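Local coordinates for internalin (Listeria monocytogenes serotype 4b, PDB 4FMZ), which is a leucine-rich repeat protein of the internalin family and probably takes part in adhesion to, and invasion of, host cells, at residues 116-121 and 136-141; 72-77 and 95-100; 90-95 and 112-117. One frame throughout, in Å; residues are numbered along the deposited sequence. Where two conformers were deposited one is given.

Contact 1: residues 116-121 and 136-141; sequences YLNEDN and SLNLGA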
loop_
_atom_site.group_PDB
_atom_site.type_symbol
_atom_site.label_atom_id
_atom_site.label_comp_id
_atom_site.label_asym_id
_atom_site.label_seq_id
_atom_site.Cartn_x
_atom_site.Cartn_y
_atom_site.Cartn_z
ATOM N N TYR A 116 5.336 -6.037 8.809
ATOM C CA TYR A 116 4.316 -6.446 7.823
ATOM C C TYR A 116 3.501 -7.584 8.404
ATOM O O TYR A 116 4.051 -8.605 8.826
ATOM C CB TYR A 116 4.890 -6.865 6.448
ATOM C CG TYR A 116 5.780 -5.876 5.721
ATOM C CD1 TYR A 116 5.896 -4.557 6.153
ATOM C CD2 TYR A 116 6.498 -6.257 4.595
ATOM C CE1 TYR A 116 6.745 -3.658 5.510
ATOM C CE2 TYR A 116 7.346 -5.366 3.940
ATOM C CZ TYR A 116 7.463 -4.065 4.400
ATOM O OH TYR A 116 8.330 -3.190 3.800
ATOM N N LEU A 117 2.196 -7.373 8.448
ATOM C CA LEU A 117 1.198 -8.299 8.971
ATOM C C LEU A 117 0.115 -8.514 7.928
ATOM O O LEU A 117 -1.019 -8.876 8.260
ATOM C CB LEU A 117 0.601 -7.704 10.260
ATOM C CG LEU A 117 1.526 -7.660 11.473
ATOM C CD1 LEU A 117 1.010 -6.678 12.495
ATOM C CD2 LEU A 117 1.681 -9.037 12.085
ATOM N N ASN A 118 0.466 -8.274 6.662
ATOM C CA ASN A 118 -0.455 -8.391 5.527
ATOM C C ASN A 118 -0.945 -9.817 5.337
ATOM O O ASN A 118 -0.179 -10.768 5.495
ATOM C CB ASN A 118 0.195 -7.896 4.226
ATOM C CG ASN A 118 1.475 -8.626 3.885
ATOM O OD1 ASN A 118 2.486 -8.513 4.581
ATOM N ND2 ASN A 118 1.446 -9.448 2.857
ATOM N N GLU A 119 -2.236 -9.955 5.003
ATOM C CA GLU A 119 -2.905 -11.233 4.744
ATOM C C GLU A 119 -2.880 -12.182 5.971
ATOM O O GLU A 119 -2.823 -13.400 5.820
ATOM C CB GLU A 119 -2.351 -11.925 3.476
ATOM C CG GLU A 119 -2.684 -11.152 2.209
ATOM C CD GLU A 119 -1.917 -11.543 0.963
ATOM O OE1 GLU A 119 -2.299 -12.556 0.331
ATOM O OE2 GLU A 119 -0.967 -10.815 0.592
ATOM N N ASP A 120 -2.966 -11.610 7.175
ATOM C CA ASP A 120 -3.120 -12.368 8.405
ATOM C C ASP A 120 -4.603 -12.249 8.787
ATOM O O ASP A 120 -5.394 -11.863 7.925
ATOM C CB ASP A 120 -2.149 -11.846 9.488
ATOM C CG ASP A 120 -0.748 -12.428 9.363
ATOM O OD1 ASP A 120 -0.631 -13.641 9.157
ATOM O OD2 ASP A 120 0.226 -11.669 9.503
ATOM N N ASN A 121 -5.007 -12.575 10.029
ATOM C CA ASN A 121 -6.411 -12.377 10.408
ATOM C C ASN A 121 -6.484 -11.586 11.724
ATOM O O ASN A 121 -7.085 -12.027 12.709
ATOM C CB ASN A 121 -7.194 -13.694 10.474
ATOM C CG ASN A 121 -8.697 -13.491 10.547
ATOM O OD1 ASN A 121 -9.238 -12.429 10.215
ATOM N ND2 ASN A 121 -9.404 -14.492 11.030
ATOM N N SER A 136 7.518 1.947 8.692
ATOM C CA SER A 136 6.732 1.333 7.628
ATOM C C SER A 136 5.873 0.207 8.194
ATOM O O SER A 136 6.397 -0.721 8.806
ATOM C CB SER A 136 7.644 0.811 6.524
ATOM O OG SER A 136 6.872 0.204 5.504
ATOM N N LEU A 137 4.554 0.308 8.003
ATOM C CA LEU A 137 3.616 -0.669 8.520
ATOM C C LEU A 137 2.690 -1.175 7.434
ATOM O O LEU A 137 2.138 -0.387 6.676
ATOM C CB LEU A 137 2.807 -0.046 9.670
ATOM C CG LEU A 137 1.772 -0.938 10.376
ATOM C CD1 LEU A 137 2.451 -2.087 11.151
ATOM C CD2 LEU A 137 0.907 -0.097 11.308
ATOM N N ASN A 138 2.509 -2.492 7.369
ATOM C CA ASN A 138 1.620 -3.111 6.389
ATOM C C ASN A 138 0.571 -3.973 7.099
ATOM O O ASN A 138 0.890 -5.059 7.608
ATOM C CB ASN A 138 2.408 -3.948 5.357
ATOM C CG ASN A 138 1.549 -4.472 4.225
ATOM O OD1 ASN A 138 0.322 -4.330 4.223
ATOM N ND2 ASN A 138 2.171 -5.128 3.249
ATOM N N LEU A 139 -0.675 -3.494 7.104
ATOM C CA LEU A 139 -1.831 -4.189 7.695
ATOM C C LEU A 139 -2.825 -4.647 6.597
ATOM O O LEU A 139 -3.984 -4.990 6.886
ATOM C CB LEU A 139 -2.543 -3.279 8.717
ATOM C CG LEU A 139 -1.738 -2.928 9.988
ATOM C CD1 LEU A 139 -2.511 -1.945 10.855
ATOM C CD2 LEU A 139 -1.388 -4.170 10.788
ATOM N N GLY A 140 -2.340 -4.672 5.361
ATOM C CA GLY A 140 -3.125 -5.044 4.194
ATOM C C GLY A 140 -3.801 -6.397 4.274
ATOM O O GLY A 140 -3.207 -7.358 4.749
ATOM N N ALA A 141 -5.055 -6.473 3.809
ATOM C CA ALA A 141 -5.874 -7.691 3.719
ATOM C C ALA A 141 -6.103 -8.416 5.081
ATOM O O ALA A 141 -6.182 -9.645 5.139
ATOM C CB ALA A 141 -5.303 -8.655 2.687
HETATM O O HOH W 1 9.173 -0.003 3.842
#
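Leu117 N donates to Asn138 O at 2.8 Å, with an N-H...O angle of 166°. Two residues on, Glu119 N donates to Gly140 O, also at 2.8 Å, and the donor lies in the carbonyl plane. Gly140 O takes a second, softer contact from Asn118 CA. Asn138 OD1 turns back on its own segment and accepts from Gly140 N at 2.9 Å, an Asx turn. With CG anti to the backbone N (chi1 -173°), this amide lies against Asn118, the two amide planes 13° apart; Asn138 ND2 is 3.5 Å from Asn118 CB. The two segments are equivalent parts of successive leucine-rich repeats, each running from the parallel strand into the turn that follows it. In 116-121 that turn is a type II beta turn from Leu117 to Asp120. The carbonyls of Leu117 and Leu139 both accept from Asn142 ND2. On the strand side, Asn138 CB packs obliquely on the Tyr116 ring, 3.6 Å from CD1. Ser136 OG sits at that ring's edge. A water bridges Ser136 OG (2.8 Å) to Tyr116 OH (a longer 3.3 Å). On the core side, Leu117 CD1 and Leu139 CD2 touch side by side at 3.9 Å.

Contact 2: residues 72-77 and 95-100; sequences NLNGNQ and IGTNKI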
loop_
_atom_site.group_PDB
_atom_site.type_symbol
_atom_site.label_atom_id
_atom_site.label_comp_id
_atom_site.label_asym_id
_atom_site.label_seq_id
_atom_site.Cartn_x
_atom_site.Cartn_y
_atom_site.Cartn_z
ATOM N N ASN A 72 12.209 -12.642 8.716
ATOM C CA ASN A 72 11.240 -12.784 7.642
ATOM C C ASN A 72 10.640 -14.200 7.670
ATOM O O ASN A 72 11.299 -15.174 7.291
ATOM C CB ASN A 72 11.882 -12.463 6.283
ATOM C CG ASN A 72 10.973 -12.646 5.095
ATOM O OD1 ASN A 72 9.829 -13.100 5.196
ATOM N ND2 ASN A 72 11.494 -12.350 3.924
ATOM N N LEU A 73 9.376 -14.291 8.094
ATOM C CA LEU A 73 8.644 -15.553 8.155
ATOM C C LEU A 73 7.379 -15.472 7.288
ATOM O O LEU A 73 6.347 -16.086 7.601
ATOM C CB LEU A 73 8.303 -15.921 9.601
ATOM C CG LEU A 73 9.481 -16.283 10.512
ATOM C CD1 LEU A 73 9.030 -16.378 11.933
ATOM C CD2 LEU A 73 10.147 -17.612 10.083
ATOM N N ASN A 74 7.501 -14.769 6.151
ATOM C CA ASN A 74 6.448 -14.615 5.137
ATOM C C ASN A 74 5.991 -15.949 4.608
ATOM O O ASN A 74 6.833 -16.828 4.401
ATOM C CB ASN A 74 6.999 -13.844 3.931
ATOM C CG ASN A 74 6.743 -12.386 3.920
ATOM O OD1 ASN A 74 5.598 -11.940 3.820
ATOM N ND2 ASN A 74 7.817 -11.618 3.900
ATOM N N GLY A 75 4.692 -16.080 4.346
ATOM C CA GLY A 75 4.124 -17.268 3.714
ATOM C C GLY A 75 4.320 -18.617 4.380
ATOM O O GLY A 75 4.766 -19.558 3.726
ATOM N N ASN A 76 3.958 -18.749 5.662
ATOM C CA ASN A 76 4.023 -20.032 6.369
ATOM C C ASN A 76 2.619 -20.352 6.935
ATOM O O ASN A 76 1.625 -19.903 6.354
ATOM C CB ASN A 76 5.111 -20.007 7.455
ATOM C CG ASN A 76 6.499 -20.011 6.889
ATOM O OD1 ASN A 76 6.944 -20.999 6.321
ATOM N ND2 ASN A 76 7.207 -18.904 7.013
ATOM N N GLN A 77 2.539 -21.104 8.052
ATOM C CA GLN A 77 1.269 -21.478 8.685
ATOM C C GLN A 77 1.325 -21.117 10.177
ATOM O O GLN A 77 0.739 -21.809 11.015
ATOM C CB GLN A 77 0.976 -22.986 8.480
ATOM C CG GLN A 77 0.929 -23.454 7.020
ATOM C CD GLN A 77 -0.337 -23.042 6.314
ATOM O OE1 GLN A 77 -1.409 -23.607 6.539
ATOM N NE2 GLN A 77 -0.236 -22.065 5.425
ATOM N N ILE A 95 5.871 -10.927 8.848
ATOM C CA ILE A 95 5.113 -12.127 9.200
ATOM C C ILE A 95 3.756 -12.141 8.522
ATOM O O ILE A 95 2.800 -12.695 9.067
ATOM C CB ILE A 95 4.996 -12.354 10.737
ATOM C CG1 ILE A 95 4.708 -11.043 11.502
ATOM C CG2 ILE A 95 6.243 -13.057 11.261
ATOM C CD1 ILE A 95 4.446 -11.209 13.042
ATOM N N GLY A 96 3.706 -11.576 7.314
ATOM C CA GLY A 96 2.512 -11.583 6.479
ATOM C C GLY A 96 2.285 -12.962 5.875
ATOM O O GLY A 96 3.179 -13.808 5.907
ATOM N N THR A 97 1.096 -13.191 5.299
ATOM C CA THR A 97 0.638 -14.444 4.657
ATOM C C THR A 97 0.833 -15.661 5.615
ATOM O O THR A 97 1.412 -16.687 5.256
ATOM C CB THR A 97 1.234 -14.661 3.234
ATOM O OG1 THR A 97 2.638 -14.443 3.238
ATOM C CG2 THR A 97 0.611 -13.752 2.193
ATOM N N ASN A 98 0.350 -15.511 6.844
ATOM C CA ASN A 98 0.353 -16.556 7.869
ATOM C C ASN A 98 -1.082 -16.663 8.397
ATOM O O ASN A 98 -2.006 -16.192 7.723
ATOM C CB ASN A 98 1.380 -16.241 8.970
ATOM C CG ASN A 98 2.771 -16.679 8.614
ATOM O OD1 ASN A 98 3.064 -17.864 8.591
ATOM N ND2 ASN A 98 3.654 -15.742 8.309
ATOM N N LYS A 99 -1.283 -17.264 9.570
ATOM C CA LYS A 99 -2.620 -17.414 10.143
ATOM C C LYS A 99 -2.680 -16.718 11.504
ATOM O O LYS A 99 -3.405 -17.169 12.395
ATOM C CB LYS A 99 -2.962 -18.913 10.272
ATOM C CG LYS A 99 -3.165 -19.635 8.951
ATOM C CD LYS A 99 -3.085 -21.146 9.140
ATOM C CE LYS A 99 -3.916 -21.916 8.133
ATOM N NZ LYS A 99 -3.401 -21.786 6.740
ATOM N N ILE A 100 -1.932 -15.608 11.655
ATOM C CA ILE A 100 -1.834 -14.863 12.909
ATOM C C ILE A 100 -3.121 -14.063 13.175
ATOM O O ILE A 100 -3.618 -13.358 12.295
ATOM C CB ILE A 100 -0.560 -13.962 12.934
ATOM C CG1 ILE A 100 0.735 -14.818 12.922
ATOM C CG2 ILE A 100 -0.553 -13.041 14.151
ATOM C CD1 ILE A 100 1.893 -14.188 12.169
HETATM O O HOH W 2 5.139 -9.971 5.228
HETATM O O HOH W 3 3.297 -11.909 2.593
#
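The asparagine stack of the leucine-rich repeat joins the two turns, and Asn98 reaches from one coil to the other. Its ND2 donates to Leu73 O at 2.8 Å, with the acceptor in the plane of the Asn98 amide. Asn76, the equivalent residue one repeat earlier, donates from ND2 to the same oxygen at 3.0 Å, from the opposite face of the carbonyl; it also bonds Val51 O of the preceding coil. Asn98 OD1 accepts from Ile78 N and, weakly, from Asn76 N. Gly75 N donates to Gly96 O at 3.1 Å. Thr97 OG1 donates to that oxygen from the same face, because chi1 of 48° sets the hydroxyl between the backbone N and the carbonyl carbon. Two waters donate to Asn74 OD1; one accepts from Gly96 N and the other donates to Thr97 OG1. Gln77 OE1, in one of two conformers, accepts from Lys99 NZ at 2.7 Å from above the amide plane; the bond may not always be made. Leu73 CB and Ile95 CG2 touch at 3.9 Å on the core side. Leu73 O is held by two asparagine amides, Gly96 O by a backbone N-H and a hydroxyl, so side chains supply part of the bonding beyond the strand.

Contact 3: residues 90-95 and 112-117; sequences LTNLYI and LRELYL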
loop_
_atom_site.group_PDB
_atom_site.type_symbol
_atom_site.label_atom_id
_atom_site.label_comp_id
_atom_site.label_asym_id
_atom_site.label_seq_id
_atom_site.Cartn_x
_atom_site.Cartn_y
_atom_site.Cartn_z
ATOM N N LEU A 90 14.538 -6.706 17.711
ATOM C CA LEU A 90 13.894 -6.738 16.392
ATOM C C LEU A 90 13.555 -5.327 15.895
ATOM O O LEU A 90 12.920 -4.537 16.614
ATOM C CB LEU A 90 12.611 -7.597 16.394
ATOM C CG LEU A 90 12.802 -9.108 16.319
ATOM C CD1 LEU A 90 11.476 -9.811 16.562
ATOM C CD2 LEU A 90 13.415 -9.540 14.980
ATOM N N THR A 91 14.014 -5.025 14.669
ATOM C CA THR A 91 13.763 -3.761 13.979
ATOM C C THR A 91 12.907 -4.032 12.736
ATOM O O THR A 91 12.087 -3.189 12.379
ATOM C CB THR A 91 15.070 -3.034 13.617
ATOM O OG1 THR A 91 15.844 -3.845 12.733
ATOM C CG2 THR A 91 15.886 -2.623 14.845
ATOM N N ASN A 92 13.111 -5.198 12.077
ATOM C CA ASN A 92 12.384 -5.605 10.869
ATOM C C ASN A 92 11.712 -6.949 11.084
ATOM O O ASN A 92 12.391 -7.947 11.333
ATOM C CB ASN A 92 13.317 -5.662 9.647
ATOM C CG ASN A 92 14.061 -4.376 9.371
ATOM O OD1 ASN A 92 14.800 -3.847 10.209
ATOM N ND2 ASN A 92 13.901 -3.851 8.174
ATOM N N LEU A 93 10.377 -6.973 11.009
ATOM C CA LEU A 93 9.607 -8.197 11.218
ATOM C C LEU A 93 8.567 -8.354 10.110
ATOM O O LEU A 93 7.643 -7.536 10.007
ATOM C CB LEU A 93 8.951 -8.157 12.618
ATOM C CG LEU A 93 8.057 -9.325 13.036
ATOM C CD1 LEU A 93 8.799 -10.664 12.959
ATOM C CD2 LEU A 93 7.560 -9.113 14.449
ATOM N N TYR A 94 8.726 -9.406 9.283
ATOM C CA TYR A 94 7.847 -9.698 8.140
ATOM C C TYR A 94 7.126 -11.006 8.399
ATOM O O TYR A 94 7.725 -12.069 8.290
ATOM C CB TYR A 94 8.671 -9.740 6.839
ATOM C CG TYR A 94 9.573 -8.528 6.691
ATOM C CD1 TYR A 94 9.039 -7.254 6.456
ATOM C CD2 TYR A 94 10.947 -8.632 6.876
ATOM C CE1 TYR A 94 9.859 -6.127 6.347
ATOM C CE2 TYR A 94 11.780 -7.511 6.763
ATOM C CZ TYR A 94 11.230 -6.257 6.496
ATOM O OH TYR A 94 12.022 -5.130 6.378
ATOM N N ILE A 95 5.871 -10.927 8.848
ATOM C CA ILE A 95 5.113 -12.127 9.200
ATOM C C ILE A 95 3.756 -12.141 8.522
ATOM O O ILE A 95 2.800 -12.695 9.067
ATOM C CB ILE A 95 4.996 -12.354 10.737
ATOM C CG1 ILE A 95 4.708 -11.043 11.502
ATOM C CG2 ILE A 95 6.243 -13.057 11.261
ATOM C CD1 ILE A 95 4.446 -11.209 13.042
ATOM N N LEU A 112 10.923 -1.847 16.820
ATOM C CA LEU A 112 10.406 -2.165 15.487
ATOM C C LEU A 112 10.251 -0.893 14.619
ATOM O O LEU A 112 9.707 0.122 15.069
ATOM C CB LEU A 112 9.070 -2.912 15.572
ATOM C CG LEU A 112 9.154 -4.428 15.789
ATOM C CD1 LEU A 112 7.768 -5.012 15.976
ATOM C CD2 LEU A 112 9.885 -5.128 14.629
ATOM N N ARG A 113 10.820 -0.955 13.407
ATOM C CA ARG A 113 10.799 0.114 12.410
ATOM C C ARG A 113 9.938 -0.317 11.220
ATOM O O ARG A 113 9.190 0.494 10.652
ATOM C CB ARG A 113 12.235 0.443 11.942
ATOM C CG ARG A 113 13.217 0.862 13.036
ATOM C CD ARG A 113 12.901 2.181 13.737
ATOM N NE ARG A 113 12.507 3.283 12.844
ATOM C CZ ARG A 113 13.349 4.031 12.133
ATOM N NH1 ARG A 113 14.653 3.779 12.151
ATOM N NH2 ARG A 113 12.890 5.022 11.379
ATOM N N GLU A 114 10.040 -1.600 10.848
ATOM C CA GLU A 114 9.275 -2.161 9.734
ATOM C C GLU A 114 8.536 -3.416 10.190
ATOM O O GLU A 114 9.157 -4.357 10.701
ATOM C CB GLU A 114 10.181 -2.473 8.533
ATOM C CG GLU A 114 10.867 -1.260 7.932
ATOM C CD GLU A 114 11.382 -1.431 6.517
ATOM O OE1 GLU A 114 10.885 -2.329 5.796
ATOM O OE2 GLU A 114 12.289 -0.655 6.127
ATOM N N LEU A 115 7.209 -3.409 10.039
ATOM C CA LEU A 115 6.368 -4.525 10.459
ATOM C C LEU A 115 5.288 -4.825 9.428
ATOM O O LEU A 115 4.438 -3.967 9.173
ATOM C CB LEU A 115 5.743 -4.213 11.835
ATOM C CG LEU A 115 4.684 -5.182 12.380
ATOM C CD1 LEU A 115 5.292 -6.562 12.738
ATOM C CD2 LEU A 115 4.014 -4.579 13.575
ATOM N N TYR A 116 5.336 -6.037 8.809
ATOM C CA TYR A 116 4.316 -6.446 7.823
ATOM C C TYR A 116 3.501 -7.584 8.404
ATOM O O TYR A 116 4.051 -8.605 8.826
ATOM C CB TYR A 116 4.890 -6.865 6.448
ATOM C CG TYR A 116 5.780 -5.876 5.721
ATOM C CD1 TYR A 116 5.896 -4.557 6.153
ATOM C CD2 TYR A 116 6.498 -6.257 4.595
ATOM C CE1 TYR A 116 6.745 -3.658 5.510
ATOM C CE2 TYR A 116 7.346 -5.366 3.940
ATOM C CZ TYR A 116 7.463 -4.065 4.400
ATOM O OH TYR A 116 8.330 -3.190 3.800
ATOM N N LEU A 117 2.196 -7.373 8.448
ATOM C CA LEU A 117 1.198 -8.299 8.971
ATOM C C LEU A 117 0.115 -8.514 7.928
ATOM O O LEU A 117 -1.019 -8.876 8.260
ATOM C CB LEU A 117 0.601 -7.704 10.260
ATOM C CG LEU A 117 1.526 -7.660 11.473
ATOM C CD1 LEU A 117 1.010 -6.678 12.495
ATOM C CD2 LEU A 117 1.681 -9.037 12.085
#
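Leu93 and Leu115 pack side by side in the core of the leucine-rich repeat solenoid, on neighbouring parallel strands whose directions differ by 8°. Both have CG anti to the backbone N (chi1 178° for Leu93), which points them the same way into the core. Leu115 CD1 lies 3.8 Å from Leu93 CD2 and also rests against Leu93 CB and CG. Leu112 CD2 fills the notch between Leu90 CB and Leu93 CB. At the other end, Leu117 CD2 meets Ile95 CD1 at 3.6 Å. The backbones are joined through Leu93 N to Glu114 O, Tyr116 N to Leu93 O and Ile95 N to Tyr116 O. Where the strands begin, Thr91 O accepts from both Arg113 N and Glu114 N. The opposite face carries Asn92, Tyr94, Glu114 and Tyr116. There the Tyr94 edge is set against one face of the Tyr116 ring, a T-shaped pair with centroids 4.8 Å apart and planes at 62°. Tyr94 CD1 stands 3.3 Å above that plane, nearer the ring's margin than its centre. Asn92 ND2 donates almost straight to Tyr94 OH at 2.9 Å. The hydroxyl in turn donates to Glu114 OE1 at 3.1 Å, arriving from above the carboxylate plane.

In the fold
The three contacts follow the coils of one leucine-rich repeat solenoid. Contact 3 joins strands 92-94 and 114-116; contacts 1 and 2 lie toward the turns after the strands. Contact 1 shares Tyr116 and Leu117 with contact 3, and contact 2 shares Ile95 with it. The centres of contacts 1 and 2, and of contacts 1 and 3, are about 10 Å apart; those of contacts 2 and 3 are about 12 Å apart. Backbone pairs continue between them: Asn118 O lies 2.7 Å from Thr97 N, Asn138 N lies 3.0 Å from Leu115 O, and Leu73 N lies 2.8 Å from Tyr94 O, all probable hydrogen bonds.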